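Long-range contacts in BspA (BspA_V) (Streptococcus agalactiae serotype III, PDB 5DZ8), which is a cell wall-anchored adhesin of the antigen I/II family, represented here by its variable domain, which probably takes part in attachment of the bacterium to surfaces: residues V69-D74 and Y133-H138; V73-L78 and T126-L131; V97-T102 and H150-H155. All coordinates share one frame; numbering follows the deposited sequence.

Contact 1 of 3, residues V69-D74 and Y133-H138; sequences VTAFVD and YELKPH
Val69 and Leu135 lie side by side on one face of an antiparallel strand pair, with Val69 CG1 3.7 Å from Leu135 CB. CG1 of Val69 sits between its own backbone N and carbonyl carbon (chi1 68°), and this turn brings it against the base of the leucine. Leu135 also reaches along the same face, where its CD2 branch meets Ala71 CB at 4.1 Å. The small methyl of Ala71 gives room for this branch to lie against it. Farther along, Val73 CG2 meets the edge of the Tyr133 ring, near its plane, with 4.1 Å to CE2. Tyr165 of the second subunit packs on Val73 and Leu135, so the other chain adds to this apolar surface. The other face carries Thr70 and Glu134. Carboxylate oxygen OE1 of Glu134 forms a salt bridge with Lys132. Glu134 OE2 appears to accept from a water that also donates to Val69 O, though the position of this oxygen is doubtful.

The backbones hold the register with two pairs of hydrogen bonds, Val69 with Leu135 and Ala71 with Tyr133. The bond from Ala71 N to Tyr133 O, 2.9 Å, is nearly straight (175° at the hydrogen). Leu135 N donates to Val69 O at 2.7 Å. Alternating hydrogen-bonded and non-hydrogen-bonded pairs, with side chains on alternate faces, are the pattern of a regular antiparallel beta-sheet, here between its strands 69-85 and 119-135.

Contact 2 of 3, residues V73-L78 and T126-L131; sequences VDSVTL and TLQLNL
Val73 pairs with Leu131, and each backbone N donates to the other's O. Val73 CG1, anti to the backbone N (chi1 -170°), meets Leu129 CD1 at 3.8 Å. Asp74 follows, and its carbonyl is gripped twice. Leu129 N lies 2.9 Å from Asp74 O and Asn130 N 2.8 Å from the same oxygen, both on one face of the carbonyl plane. Next to it, Asn130 and Leu131 both face Val73 in a G1 beta bulge, with Asn130 in the left-handed backbone region (phi 50°, psi 61°). The Asp74 carboxylate has two partners: OD2 bonds to His60, and OD1 accepts from a water that also donates to Leu131 O. Ser75 lies past the shift in register, opposite Gln128. Its CB rests 3.3 Å from Leu127 O. Leu129 CD1 also fits against Val76 CG1, at 3.9 Å. Val76 and Leu127 exchange two backbone hydrogen bonds. Thr77 OG1 meets Thr126 OG1 at 2.8 Å. Leu78 CD2 reaches Leu127 CD1, where Phe147 of strand 144-167 packs on both residues. One face thus carries the hydroxyl pair, with Asn58 bonding to Ser75 and Thr77; on the other, aliphatic branches pack. The extra residue of strand 119-135 is taken up at the bulge, and regular pairing resumes at Ser75.

Contact 3 of 3, residues V97-T102 and H150-H155; sequences VFRVLT and HDDWVH
His150 takes Leu101 over one face of its imidazole. Leu101 CD1 stands 3.5 Å from the ring centroid and only 11° off the ring normal, a CH-pi contact. At the ring edge comes Arg99, whose NH1 makes a weak hydrogen bond to His150 ND1 at 3.3 Å. The guanidinium and the ring are turned 75° apart. The same NH1 forms a long salt bridge to Asp152 OD2, 3.6 Å away and near the guanidinium plane. The arginine chain is extended from CG to NE, and the turn at chi4 (74°) brings NH1 back toward His150 and Asp152. Val97 CG1 covers one face of the guanidinium. Beside this, Val97 CG2 touches Val154 CG2 at 3.8 Å. On the opposite face of the sheet the Phe98 ring presents its edge to Asp151 OD1.

Strands 94-101 and 144-167 run antiparallel here, and Val97-Asp152 and Arg99-His150 are hydrogen-bonded pairs. The two strands belong to a three-stranded sheet, which runs on into the second subunit through the edge strand 144-167.

Farther out, Glu110 forms a salt bridge with Arg99 NE, which would hold the guanidinium in place. The rings of Phe98 and Tyr81 stack. His158 of the second subunit stacks on His150 and hydrogen-bonds to Asp152 OD2, while the backbone of Thr157 of that subunit donates to OD1.

Overall arrangement
Contacts 1 and 2 lie along the same strand pair, 69-85 with 119-135, and share Val73 and Asp74. Their centres are about 16 Å apart. This pair closes one side of a six-stranded antiparallel sheet, where 119-135 is an outermost strand. Contact 3 lies in the three-stranded sheet, its centre about 21 Å from that of contact 2 and about 33 Å from that of contact 1. Contacts 2 and 3 meet where Leu127 CD1 approaches Thr102 CG2. Along the chain the segments of contact 3 alternate with those of the other two, so the two sheets are interleaved in sequence. Contacts 1 and 3 both make polar bonds to the second subunit, which thus reaches both sheets.

Contact 1 of 3, residues V69-D74 and Y133-H138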
loop_
_atom_site.group_PDB
_atom_site.type_symbol
_atom_site.label_atom_id
_atom_site.label_comp_id
_atom_site.label_asym_id
_atom_site.label_seq_id
_atom_site.Cartn_x
_atom_site.Cartn_y
_atom_site.Cartn_z
ATOM N N VAL A 69 31.741 13.997 -27.714
ATOM C CA VAL A 69 30.424 13.844 -28.259
ATOM C C VAL A 69 29.412 14.567 -27.366
ATOM O O VAL A 69 29.666 14.741 -26.183
ATOM C CB VAL A 69 30.092 12.366 -28.376
ATOM C CG1 VAL A 69 29.939 11.732 -26.970
ATOM C CG2 VAL A 69 28.823 12.167 -29.203
ATOM N N THR A 70 28.304 15.058 -27.948
ATOM C CA THR A 70 27.199 15.637 -27.178
ATOM C C THR A 70 26.019 14.695 -27.340
ATOM O O THR A 70 25.602 14.377 -28.465
ATOM C CB THR A 70 26.769 17.047 -27.637
ATOM O OG1 THR A 70 27.894 17.910 -27.794
ATOM C CG2 THR A 70 25.904 17.639 -26.609
ATOM N N ALA A 71 25.516 14.230 -26.215
ATOM C CA ALA A 71 24.382 13.360 -26.164
ATOM C C ALA A 71 23.181 14.185 -25.736
ATOM O O ALA A 71 23.203 14.747 -24.670
ATOM C CB ALA A 71 24.624 12.247 -25.136
ATOM N N PHE A 72 22.135 14.194 -26.545
ATOM C CA PHE A 72 20.882 14.888 -26.224
ATOM C C PHE A 72 19.884 13.842 -25.813
ATOM O O PHE A 72 19.573 12.953 -26.581
ATOM C CB PHE A 72 20.339 15.626 -27.452
ATOM C CG PHE A 72 21.145 16.857 -27.829
ATOM C CD1 PHE A 72 20.889 18.095 -27.225
ATOM C CD2 PHE A 72 22.169 16.786 -28.789
ATOM C CE1 PHE A 72 21.660 19.222 -27.552
ATOM C CE2 PHE A 72 22.916 17.916 -29.128
ATOM C CZ PHE A 72 22.664 19.133 -28.494
ATOM N N VAL A 73 19.398 13.935 -24.590
ATOM C CA VAL A 73 18.374 13.029 -24.127
ATOM C C VAL A 73 17.089 13.837 -24.079
ATOM O O VAL A 73 16.803 14.474 -23.081
ATOM C CB VAL A 73 18.709 12.444 -22.765
ATOM C CG1 VAL A 73 17.741 11.313 -22.395
ATOM C CG2 VAL A 73 20.149 11.960 -22.743
ATOM N N ASP A 74 16.311 13.745 -25.156
ATOM C CA ASP A 74 15.168 14.623 -25.392
ATOM C C ASP A 74 13.987 14.250 -24.533
ATOM O O ASP A 74 13.489 15.097 -23.780
ATOM C CB ASP A 74 14.803 14.642 -26.866
ATOM C CG ASP A 74 15.943 15.189 -27.726
ATOM O OD1 ASP A 74 16.470 16.287 -27.387
ATOM O OD2 ASP A 74 16.365 14.489 -28.694
ATOM N N TYR A 133 24.424 15.996 -22.328
ATOM C CA TYR A 133 25.708 15.637 -21.691
ATOM C C TYR A 133 26.818 15.781 -22.695
ATOM O O TYR A 133 26.823 15.156 -23.754
ATOM C CB TYR A 133 25.699 14.256 -21.127
ATOM C CG TYR A 133 24.591 14.147 -20.142
ATOM C CD1 TYR A 133 24.773 14.473 -18.805
ATOM C CD2 TYR A 133 23.327 13.729 -20.561
ATOM C CE1 TYR A 133 23.725 14.381 -17.922
ATOM C CE2 TYR A 133 22.275 13.644 -19.684
ATOM C CZ TYR A 133 22.457 13.984 -18.391
ATOM O OH TYR A 133 21.353 13.884 -17.571
ATOM N N GLU A 134 27.725 16.656 -22.335
ATOM C CA GLU A 134 28.884 16.982 -23.108
ATOM C C GLU A 134 29.871 15.921 -22.641
ATOM O O GLU A 134 30.189 15.861 -21.466
ATOM C CB GLU A 134 29.308 18.397 -22.738
ATOM C CG GLU A 134 29.779 19.265 -23.863
ATOM C CD GLU A 134 28.727 19.510 -24.922
ATOM O OE1 GLU A 134 27.921 20.458 -24.712
ATOM O OE2 GLU A 134 28.737 18.777 -25.968
ATOM N N LEU A 135 30.298 15.052 -23.545
ATOM C CA LEU A 135 31.086 13.879 -23.165
ATOM C C LEU A 135 32.434 13.810 -23.880
ATOM O O LEU A 135 32.519 13.542 -25.059
ATOM C CB LEU A 135 30.312 12.622 -23.443
ATOM C CG LEU A 135 29.447 11.927 -22.384
ATOM C CD1 LEU A 135 29.304 12.554 -20.993
ATOM C CD2 LEU A 135 28.127 11.630 -23.056
ATOM N N LYS A 136 33.467 14.079 -23.105
ATOM C CA LYS A 136 34.822 13.894 -23.491
ATOM C C LYS A 136 35.123 12.391 -23.687
ATOM O O LYS A 136 34.423 11.520 -23.149
ATOM C CB LYS A 136 35.743 14.445 -22.363
ATOM C CG LYS A 136 36.575 15.668 -22.713
ATOM C CD LYS A 136 35.746 16.902 -22.778
ATOM C CE LYS A 136 36.619 18.146 -22.722
ATOM N NZ LYS A 136 37.565 18.125 -23.829
ATOM N N PRO A 137 36.216 12.085 -24.400
ATOM C CA PRO A 137 36.642 10.698 -24.525
ATOM C C PRO A 137 36.714 10.008 -23.168
ATOM O O PRO A 137 37.285 10.541 -22.225
ATOM C CB PRO A 137 38.019 10.814 -25.192
ATOM C CG PRO A 137 37.942 12.119 -25.984
ATOM C CD PRO A 137 37.119 13.020 -25.116
ATOM N N HIS A 138 36.050 8.853 -23.079
ATOM C CA HIS A 138 35.917 8.083 -21.871
ATOM C C HIS A 138 35.075 8.731 -20.773
ATOM O O HIS A 138 35.103 8.244 -19.649
ATOM C CB HIS A 138 37.277 7.656 -21.332
ATOM C CG HIS A 138 38.090 6.869 -22.304
ATOM N ND1 HIS A 138 37.901 5.519 -22.507
ATOM C CD2 HIS A 138 39.091 7.243 -23.137
ATOM C CE1 HIS A 138 38.767 5.089 -23.409
ATOM N NE2 HIS A 138 39.506 6.116 -23.799
HETATM O O HOH W 1 31.086 17.465 -25.978
#

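Contact 2 of 3, residues V73-L78 and T126-L131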
loop_
_atom_site.group_PDB
_atom_site.type_symbol
_atom_site.label_atom_id
_atom_site.label_comp_id
_atom_site.label_asym_id
_atom_site.label_seq_id
_atom_site.Cartn_x
_atom_site.Cartn_y
_atom_site.Cartn_z
ATOM N N VAL A 73 19.398 13.935 -24.590
ATOM C CA VAL A 73 18.374 13.029 -24.127
ATOM C C VAL A 73 17.089 13.837 -24.079
ATOM O O VAL A 73 16.803 14.474 -23.081
ATOM C CB VAL A 73 18.709 12.444 -22.765
ATOM C CG1 VAL A 73 17.741 11.313 -22.395
ATOM C CG2 VAL A 73 20.149 11.960 -22.743
ATOM N N ASP A 74 16.311 13.745 -25.156
ATOM C CA ASP A 74 15.168 14.623 -25.392
ATOM C C ASP A 74 13.987 14.250 -24.533
ATOM O O ASP A 74 13.489 15.097 -23.780
ATOM C CB ASP A 74 14.803 14.642 -26.866
ATOM C CG ASP A 74 15.943 15.189 -27.726
ATOM O OD1 ASP A 74 16.470 16.287 -27.387
ATOM O OD2 ASP A 74 16.365 14.489 -28.694
ATOM N N SER A 75 13.605 12.976 -24.574
ATOM C CA SER A 75 12.492 12.495 -23.812
ATOM C C SER A 75 12.547 10.986 -23.688
ATOM O O SER A 75 13.403 10.362 -24.268
ATOM C CB SER A 75 11.232 12.911 -24.550
ATOM O OG SER A 75 11.194 12.220 -25.803
ATOM N N VAL A 76 11.580 10.409 -22.982
ATOM C CA VAL A 76 11.450 8.985 -22.899
ATOM C C VAL A 76 9.981 8.578 -23.015
ATOM O O VAL A 76 9.129 9.181 -22.377
ATOM C CB VAL A 76 12.061 8.422 -21.614
ATOM C CG1 VAL A 76 11.494 9.090 -20.360
ATOM C CG2 VAL A 76 11.858 6.915 -21.563
ATOM N N THR A 77 9.707 7.572 -23.858
ATOM C CA THR A 77 8.371 7.193 -24.114
ATOM C C THR A 77 8.133 5.836 -23.524
ATOM O O THR A 77 8.924 4.947 -23.744
ATOM C CB THR A 77 8.092 7.173 -25.627
ATOM O OG1 THR A 77 8.239 8.499 -26.121
ATOM C CG2 THR A 77 6.652 6.731 -25.891
ATOM N N LEU A 78 7.056 5.681 -22.772
ATOM C CA LEU A 78 6.592 4.365 -22.381
ATOM C C LEU A 78 5.474 3.872 -23.317
ATOM O O LEU A 78 4.489 4.569 -23.512
ATOM C CB LEU A 78 6.093 4.355 -20.948
ATOM C CG LEU A 78 7.072 4.617 -19.779
ATOM C CD1 LEU A 78 8.353 3.773 -19.799
ATOM C CD2 LEU A 78 7.435 6.079 -19.703
ATOM N N THR A 126 4.926 10.024 -23.341
ATOM C CA THR A 126 6.189 10.643 -23.507
ATOM C C THR A 126 6.412 11.689 -22.442
ATOM O O THR A 126 5.585 12.541 -22.278
ATOM C CB THR A 126 6.280 11.256 -24.880
ATOM O OG1 THR A 126 6.040 10.215 -25.798
ATOM C CG2 THR A 126 7.679 11.831 -25.118
ATOM N N LEU A 127 7.491 11.546 -21.689
ATOM C CA LEU A 127 7.905 12.421 -20.650
ATOM C C LEU A 127 9.134 13.179 -21.128
ATOM O O LEU A 127 10.182 12.587 -21.436
ATOM C CB LEU A 127 8.281 11.610 -19.427
ATOM C CG LEU A 127 7.418 10.406 -19.005
ATOM C CD1 LEU A 127 7.862 9.913 -17.634
ATOM C CD2 LEU A 127 5.938 10.688 -18.967
ATOM N N GLN A 128 9.028 14.497 -21.158
ATOM C CA GLN A 128 10.116 15.364 -21.641
ATOM C C GLN A 128 11.258 15.434 -20.614
ATOM O O GLN A 128 11.026 15.438 -19.451
ATOM C CB GLN A 128 9.595 16.751 -22.005
ATOM C CG GLN A 128 8.554 16.729 -23.118
ATOM C CD GLN A 128 9.146 16.501 -24.504
ATOM O OE1 GLN A 128 10.180 17.049 -24.862
ATOM N NE2 GLN A 128 8.473 15.698 -25.294
ATOM N N LEU A 129 12.485 15.420 -21.093
ATOM C CA LEU A 129 13.651 15.404 -20.258
ATOM C C LEU A 129 14.493 16.575 -20.643
ATOM O O LEU A 129 14.910 17.269 -19.770
ATOM C CB LEU A 129 14.467 14.077 -20.460
ATOM C CG LEU A 129 13.725 12.796 -20.100
ATOM C CD1 LEU A 129 14.451 11.558 -20.550
ATOM C CD2 LEU A 129 13.474 12.735 -18.609
ATOM N N ASN A 130 14.797 16.748 -21.932
ATOM C CA ASN A 130 15.684 17.854 -22.409
ATOM C C ASN A 130 16.972 17.961 -21.647
ATOM O O ASN A 130 17.245 18.959 -20.992
ATOM C CB ASN A 130 14.986 19.207 -22.338
ATOM C CG ASN A 130 13.702 19.218 -23.124
ATOM O OD1 ASN A 130 13.688 18.896 -24.312
ATOM N ND2 ASN A 130 12.618 19.516 -22.458
ATOM N N LEU A 131 17.733 16.888 -21.708
ATOM C CA LEU A 131 18.992 16.819 -21.012
ATOM C C LEU A 131 20.051 16.794 -22.078
ATOM O O LEU A 131 19.788 16.397 -23.226
ATOM C CB LEU A 131 19.044 15.590 -20.152
ATOM C CG LEU A 131 17.908 15.409 -19.162
ATOM C CD1 LEU A 131 17.922 13.963 -18.717
ATOM C CD2 LEU A 131 18.033 16.327 -17.953
HETATM O O HOH W 2 17.864 17.465 -25.087
#

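Contact 3 of 3, residues V97-T102 and H150-H155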
loop_
_atom_site.group_PDB
_atom_site.type_symbol
_atom_site.label_atom_id
_atom_site.label_comp_id
_atom_site.label_asym_id
_atom_site.label_seq_id
_atom_site.Cartn_x
_atom_site.Cartn_y
_atom_site.Cartn_z
ATOM N N VAL A 97 0.418 -3.705 -6.933
ATOM C CA VAL A 97 0.244 -2.413 -7.562
ATOM C C VAL A 97 1.519 -2.062 -8.327
ATOM O O VAL A 97 2.587 -2.053 -7.761
ATOM C CB VAL A 97 -0.069 -1.307 -6.541
ATOM C CG1 VAL A 97 -0.379 -0.001 -7.279
ATOM C CG2 VAL A 97 -1.262 -1.708 -5.683
ATOM N N PHE A 98 1.377 -1.758 -9.603
ATOM C CA PHE A 98 2.467 -1.321 -10.421
ATOM C C PHE A 98 2.216 0.126 -10.784
ATOM O O PHE A 98 1.102 0.474 -11.221
ATOM C CB PHE A 98 2.587 -2.189 -11.683
ATOM C CG PHE A 98 3.814 -1.869 -12.500
ATOM C CD1 PHE A 98 5.037 -2.454 -12.202
ATOM C CD2 PHE A 98 3.753 -0.959 -13.515
ATOM C CE1 PHE A 98 6.174 -2.150 -12.936
ATOM C CE2 PHE A 98 4.876 -0.634 -14.245
ATOM C CZ PHE A 98 6.101 -1.223 -13.950
ATOM N N ARG A 99 3.239 0.968 -10.587
ATOM C CA ARG A 99 3.148 2.373 -10.945
ATOM C C ARG A 99 4.386 2.835 -11.686
ATOM O O ARG A 99 5.477 2.410 -11.403
ATOM C CB ARG A 99 3.009 3.322 -9.767
ATOM C CG ARG A 99 1.851 3.112 -8.829
ATOM C CD ARG A 99 1.699 4.340 -7.902
ATOM N NE ARG A 99 0.815 3.995 -6.789
ATOM C CZ ARG A 99 1.147 3.224 -5.754
ATOM N NH1 ARG A 99 2.362 2.716 -5.628
ATOM N NH2 ARG A 99 0.249 2.936 -4.830
ATOM N N VAL A 100 4.174 3.783 -12.573
ATOM C CA VAL A 100 5.239 4.533 -13.192
ATOM C C VAL A 100 5.000 5.979 -12.847
ATOM O O VAL A 100 3.870 6.473 -12.865
ATOM C CB VAL A 100 5.229 4.360 -14.739
ATOM C CG1 VAL A 100 6.324 5.136 -15.381
ATOM C CG2 VAL A 100 5.313 2.896 -15.094
ATOM N N LEU A 101 6.078 6.657 -12.505
ATOM C CA LEU A 101 6.004 8.067 -12.174
ATOM C C LEU A 101 7.116 8.799 -12.854
ATOM O O LEU A 101 8.122 8.209 -13.217
ATOM C CB LEU A 101 6.117 8.296 -10.654
ATOM C CG LEU A 101 5.324 7.423 -9.698
ATOM C CD1 LEU A 101 6.072 6.138 -9.430
ATOM C CD2 LEU A 101 5.117 8.118 -8.369
ATOM N N THR A 102 6.967 10.111 -12.936
ATOM C CA THR A 102 7.999 10.954 -13.495
ATOM C C THR A 102 9.180 11.012 -12.531
ATOM O O THR A 102 9.069 10.605 -11.377
ATOM C CB THR A 102 7.496 12.383 -13.678
ATOM O OG1 THR A 102 7.073 12.863 -12.396
ATOM C CG2 THR A 102 6.355 12.428 -14.675
ATOM N N HIS A 150 7.165 1.706 -9.186
ATOM C CA HIS A 150 6.699 1.073 -7.950
ATOM C C HIS A 150 6.113 -0.294 -8.289
ATOM O O HIS A 150 5.272 -0.445 -9.155
ATOM C CB HIS A 150 5.635 1.888 -7.184
ATOM C CG HIS A 150 6.080 3.247 -6.746
ATOM N ND1 HIS A 150 5.195 4.215 -6.302
ATOM C CD2 HIS A 150 7.308 3.819 -6.699
ATOM C CE1 HIS A 150 5.862 5.318 -6.000
ATOM N NE2 HIS A 150 7.147 5.101 -6.219
ATOM N N ASP A 151 6.566 -1.310 -7.596
ATOM C CA ASP A 151 6.024 -2.622 -7.803
ATOM C C ASP A 151 5.824 -3.229 -6.432
ATOM O O ASP A 151 6.747 -3.829 -5.873
ATOM C CB ASP A 151 6.984 -3.432 -8.653
ATOM C CG ASP A 151 6.447 -4.797 -8.988
ATOM O OD1 ASP A 151 5.214 -4.928 -9.325
ATOM O OD2 ASP A 151 7.290 -5.724 -8.929
ATOM N N ASP A 152 4.610 -3.045 -5.912
ATOM C CA ASP A 152 4.312 -3.217 -4.506
ATOM C C ASP A 152 3.343 -4.376 -4.274
ATOM O O ASP A 152 2.461 -4.644 -5.107
ATOM C CB ASP A 152 3.749 -1.883 -3.989
ATOM C CG ASP A 152 4.808 -0.771 -4.014
ATOM O OD1 ASP A 152 5.993 -1.098 -4.299
ATOM O OD2 ASP A 152 4.496 0.423 -3.768
ATOM N N TRP A 153 3.544 -5.070 -3.160
ATOM C CA TRP A 153 2.571 -6.032 -2.598
ATOM C C TRP A 153 1.718 -5.335 -1.519
ATOM O O TRP A 153 2.264 -4.764 -0.582
ATOM C CB TRP A 153 3.280 -7.261 -1.978
ATOM C CG TRP A 153 3.641 -8.336 -2.961
ATOM C CD1 TRP A 153 4.895 -8.639 -3.432
ATOM C CD2 TRP A 153 2.735 -9.246 -3.629
ATOM N NE1 TRP A 153 4.817 -9.678 -4.342
ATOM C CE2 TRP A 153 3.507 -10.066 -4.471
ATOM C CE3 TRP A 153 1.354 -9.431 -3.596
ATOM C CZ2 TRP A 153 2.948 -11.069 -5.244
ATOM C CZ3 TRP A 153 0.792 -10.426 -4.376
ATOM C CH2 TRP A 153 1.591 -11.230 -5.190
ATOM N N VAL A 154 0.400 -5.371 -1.656
ATOM C CA VAL A 154 -0.525 -4.741 -0.707
ATOM C C VAL A 154 -1.364 -5.790 -0.002
ATOM O O VAL A 154 -1.990 -6.602 -0.643
ATOM C CB VAL A 154 -1.450 -3.762 -1.432
ATOM C CG1 VAL A 154 -2.429 -3.117 -0.458
ATOM C CG2 VAL A 154 -0.593 -2.707 -2.124
ATOM N N HIS A 155 -1.364 -5.767 1.321
ATOM C CA HIS A 155 -2.198 -6.639 2.167
ATOM C C HIS A 155 -3.144 -5.756 3.007
ATOM O O HIS A 155 -2.715 -5.129 3.982
ATOM C CB HIS A 155 -1.306 -7.440 3.088
ATOM C CG HIS A 155 -2.027 -8.432 3.939
ATOM N ND1 HIS A 155 -1.712 -9.773 3.930
ATOM C CD2 HIS A 155 -3.013 -8.284 4.852
ATOM C CE1 HIS A 155 -2.478 -10.412 4.794
ATOM N NE2 HIS A 155 -3.280 -9.532 5.360
#